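PDB 4AC1: endo-n-acetyl-beta-d-glucosaminidase from Hypocrea jecorina, which hydrolyses N-linked glycans between the two core N-acetylglucosamines as a family 18 glycoside hydrolase, and is responsible for deglycosylating the fungus's own cellulases. Local coordinates for residues Ile152-Val157 / Ser168-Thr173. Sequence-based numbering, arbitrary orientation. Where two conformers were deposited one is given.
Sequences ITLAPV and SGFSYT
Pro156 lies over the middle of the Tyr172 ring. Its CB is 3.6 Å from the centroid of the Tyr172 ring and 14° off the ring normal, a close CH-pi contact. The opposite face is also filled: Phe170 CE1 sits 3.4 Å above the plane of the Tyr172 ring, over its centre. The phenol is therefore held between a proline and the CE1 corner of a tilted second aromatic. Leu154 fills the space beside them. Its CD2 branch is 3.9 Å from Phe170 CZ and touches Tyr172 CE2 obliquely. Tyr172 CG stands anti to its own carbonyl carbon (chi1 -79°), which sends the ring from the start of helix 172-179 toward the end of strand 151-154. These elements belong to a beta-alpha-beta unit of the GH18 (beta/alpha)8 barrel, completed by strand 185-189. Ser171 is the N-cap of the helix, and its OG accepts from Ala174 N.

Toward Ser168 the contact is looser and bridged by water. No direct hydrogen bond joins the two segments. Tyr172 OH is 2.7 Å from Ser168 OG and also bonds a water that accepts from Ala155 N at 3.0 Å. Both Ser168 OG and this water lie in the plane of the tyrosine ring. A second water accepts from Val157 N and gives only a weak bond to Ser168 OG. A phenylalanine in place of Tyr172 could keep the contacts on both ring faces but would probably leave the first water and Ser168 OG each without one partner. The Ala155 side chain, pointing away from the helix segment, touches Asp125, a zinc ligand seen for this protein although no zinc is bound to it here.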
ATOM      1  N   ILE A 152       1.015  -8.803   5.082  1.00  4.58           N
ATOM      2  CA  ILE A 152       2.244  -8.452   4.379  1.00  4.41           C
ATOM      3  C   ILE A 152       1.893  -8.233   2.920  1.00  3.50           C
ATOM      4  O   ILE A 152       1.378  -9.129   2.257  1.00  4.70           O
ATOM      5  CB  ILE A 152       3.341  -9.534   4.517  1.00  4.38           C
ATOM      6  CG1 ILE A 152       3.687  -9.762   6.000  1.00  6.28           C
ATOM      7  CG2 ILE A 152       4.606  -9.132   3.746  1.00  6.09           C
ATOM      8  CD1 ILE A 152       4.707 -10.865   6.273  1.00  8.00           C
ATOM      9  N   THR A 153       2.177  -7.028   2.426  1.00  3.75           N
ATOM     10  CA  THR A 153       1.885  -6.704   1.040  1.00  3.84           C
ATOM     11  C   THR A 153       3.102  -6.064   0.379  1.00  3.77           C
ATOM     12  O   THR A 153       4.057  -5.674   1.054  1.00  3.84           O
ATOM     13  CB  THR A 153       0.640  -5.786   0.929  1.00  3.73           C
ATOM     14  OG1 THR A 153       0.905  -4.538   1.574  1.00  4.40           O
ATOM     15  CG2 THR A 153      -0.551  -6.412   1.606  1.00  4.38           C
ATOM     16  N   LEU A 154       3.080  -6.000  -0.950  1.00  4.39           N
ATOM     17  CA  LEU A 154       4.069  -5.234  -1.700  1.00  4.37           C
ATOM     18  C   LEU A 154       3.330  -4.339  -2.671  1.00  3.67           C
ATOM     19  O   LEU A 154       2.136  -4.530  -2.897  1.00  3.96           O
ATOM     20  CB  LEU A 154       5.067  -6.144  -2.416  1.00  5.18           C
ATOM     21  CG  LEU A 154       5.966  -6.961  -1.490  1.00  5.72           C
ATOM     22  CD1 LEU A 154       5.366  -8.352  -1.196  1.00  6.75           C
ATOM     23  CD2 LEU A 154       7.375  -7.041  -2.042  1.00  5.76           C
ATOM     24  N   ALA A 155       4.048  -3.381  -3.258  1.00  4.29           N
ATOM     25  CA  ALA A 155       3.471  -2.444  -4.209  1.00  4.71           C
ATOM     26  C   ALA A 155       4.255  -2.448  -5.532  1.00  4.48           C
ATOM     27  O   ALA A 155       4.848  -1.438  -5.913  1.00  4.03           O
ATOM     28  CB  ALA A 155       3.427  -1.038  -3.587  1.00  5.16           C
ATOM     29  N   PRO A 156       4.259  -3.578  -6.257  1.00  4.34           N
ATOM     30  CA  PRO A 156       4.888  -3.581  -7.579  1.00  4.25           C
ATOM     31  C   PRO A 156       4.192  -2.598  -8.514  1.00  4.09           C
ATOM     32  O   PRO A 156       2.983  -2.412  -8.431  1.00  3.80           O
ATOM     33  CB  PRO A 156       4.624  -5.003  -8.073  1.00  4.39           C
ATOM     34  CG  PRO A 156       3.383  -5.432  -7.347  1.00  3.73           C
ATOM     35  CD  PRO A 156       3.469  -4.800  -6.007  1.00  4.92           C
ATOM     36  N   VAL A 157       4.952  -1.987  -9.415  1.00  4.14           N
ATOM     37  CA  VAL A 157       4.320  -1.300 -10.528  1.00  4.38           C
ATOM     38  C   VAL A 157       3.739  -2.385 -11.439  1.00  4.58           C
ATOM     39  O   VAL A 157       4.240  -3.506 -11.488  1.00  4.41           O
ATOM     40  CB  VAL A 157       5.283  -0.338 -11.257  1.00  4.36           C
ATOM     41  CG1 VAL A 157       5.873   0.662 -10.276  1.00  5.18           C
ATOM     42  CG2 VAL A 157       6.371  -1.090 -12.002  1.00  5.15           C
ATOM     43  N   SER A 168      11.915  -2.364  -8.529  1.00  6.99           N
ATOM     44  CA  SER A 168      12.343  -3.070  -7.318  1.00  6.58           C
ATOM     45  C   SER A 168      13.599  -3.917  -7.452  1.00  7.17           C
ATOM     46  O   SER A 168      14.094  -4.427  -6.451  1.00  6.68           O
ATOM     47  CB  SER A 168      11.221  -3.975  -6.787  1.00  6.99           C
ATOM     48  OG  SER A 168       9.984  -3.285  -6.693  1.00  6.18           O
ATOM     49  N   GLY A 169      14.089  -4.101  -8.676  1.00  7.11           N
ATOM     50  CA  GLY A 169      15.256  -4.959  -8.918  1.00  7.93           C
ATOM     51  C   GLY A 169      14.936  -6.448  -8.913  1.00  8.10           C
ATOM     52  O   GLY A 169      15.133  -7.133  -9.917  1.00  8.84           O
ATOM     53  N   PHE A 170      14.458  -6.962  -7.784  1.00  7.19           N
ATOM     54  CA  PHE A 170      14.104  -8.380  -7.701  1.00  6.41           C
ATOM     55  C   PHE A 170      12.917  -8.766  -8.590  1.00  6.30           C
ATOM     56  O   PHE A 170      12.159  -7.902  -9.061  1.00  6.97           O
ATOM     57  CB  PHE A 170      13.825  -8.793  -6.253  1.00  6.77           C
ATOM     58  CG  PHE A 170      12.661  -8.079  -5.629  1.00  6.72           C
ATOM     59  CD1 PHE A 170      11.362  -8.491  -5.900  1.00  6.53           C
ATOM     60  CD2 PHE A 170      12.863  -6.994  -4.771  1.00  7.43           C
ATOM     61  CE1 PHE A 170      10.275  -7.853  -5.329  1.00  6.07           C
ATOM     62  CE2 PHE A 170      11.767  -6.350  -4.181  1.00  7.29           C
ATOM     63  CZ  PHE A 170      10.475  -6.777  -4.475  1.00  7.62           C
ATOM     64  N   SER A 171      12.761 -10.071  -8.808  1.00  5.60           N
ATOM     65  CA  SER A 171      11.669 -10.599  -9.611  1.00  5.75           C
ATOM     66  C   SER A 171      10.418 -10.864  -8.763  1.00  5.63           C
ATOM     67  O   SER A 171      10.475 -11.592  -7.767  1.00  5.56           O
ATOM     68  CB  SER A 171      12.113 -11.884 -10.313  1.00  6.30           C
ATOM     69  OG  SER A 171      10.979 -12.578 -10.803  1.00  7.10           O
ATOM     70  N   TYR A 172       9.281 -10.306  -9.178  1.00  5.07           N
ATOM     71  CA  TYR A 172       8.021 -10.563  -8.490  1.00  5.60           C
ATOM     72  C   TYR A 172       7.480 -11.955  -8.783  1.00  6.07           C
ATOM     73  O   TYR A 172       6.757 -12.509  -7.969  1.00  5.62           O
ATOM     74  CB  TYR A 172       6.986  -9.486  -8.822  1.00  5.46           C
ATOM     75  CG  TYR A 172       7.221  -8.224  -8.028  1.00  5.85           C
ATOM     76  CD1 TYR A 172       8.062  -7.222  -8.518  1.00  4.73           C
ATOM     77  CD2 TYR A 172       6.631  -8.039  -6.774  1.00  5.74           C
ATOM     78  CE1 TYR A 172       8.314  -6.078  -7.793  1.00  5.13           C
ATOM     79  CE2 TYR A 172       6.881  -6.895  -6.027  1.00  5.70           C
ATOM     80  CZ  TYR A 172       7.715  -5.916  -6.553  1.00  5.08           C
ATOM     81  OH  TYR A 172       7.957  -4.777  -5.821  1.00  5.63           O
ATOM     82  N   THR A 173       7.810 -12.527  -9.942  1.00  6.54           N
ATOM     83  CA  THR A 173       7.365 -13.897 -10.203  0.50  6.41           C
ATOM     84  C   THR A 173       8.169 -14.876  -9.352  1.00  7.13           C
ATOM     85  O   THR A 173       7.591 -15.803  -8.796  1.00  7.43           O
ATOM     86  CB  THR A 173       7.423 -14.305 -11.672  0.50  6.76           C
ATOM     87  OG1 THR A 173       8.709 -13.977 -12.187  0.50  4.90           O
ATOM     88  CG2 THR A 173       6.329 -13.604 -12.490  0.50  7.07           C
TER
HETATM   89  O   HOH W   1       6.995  -3.178  -3.737  1.00  7.12           O
HETATM   90  O   HOH W   2       8.037  -2.222  -9.202  1.00  6.18           O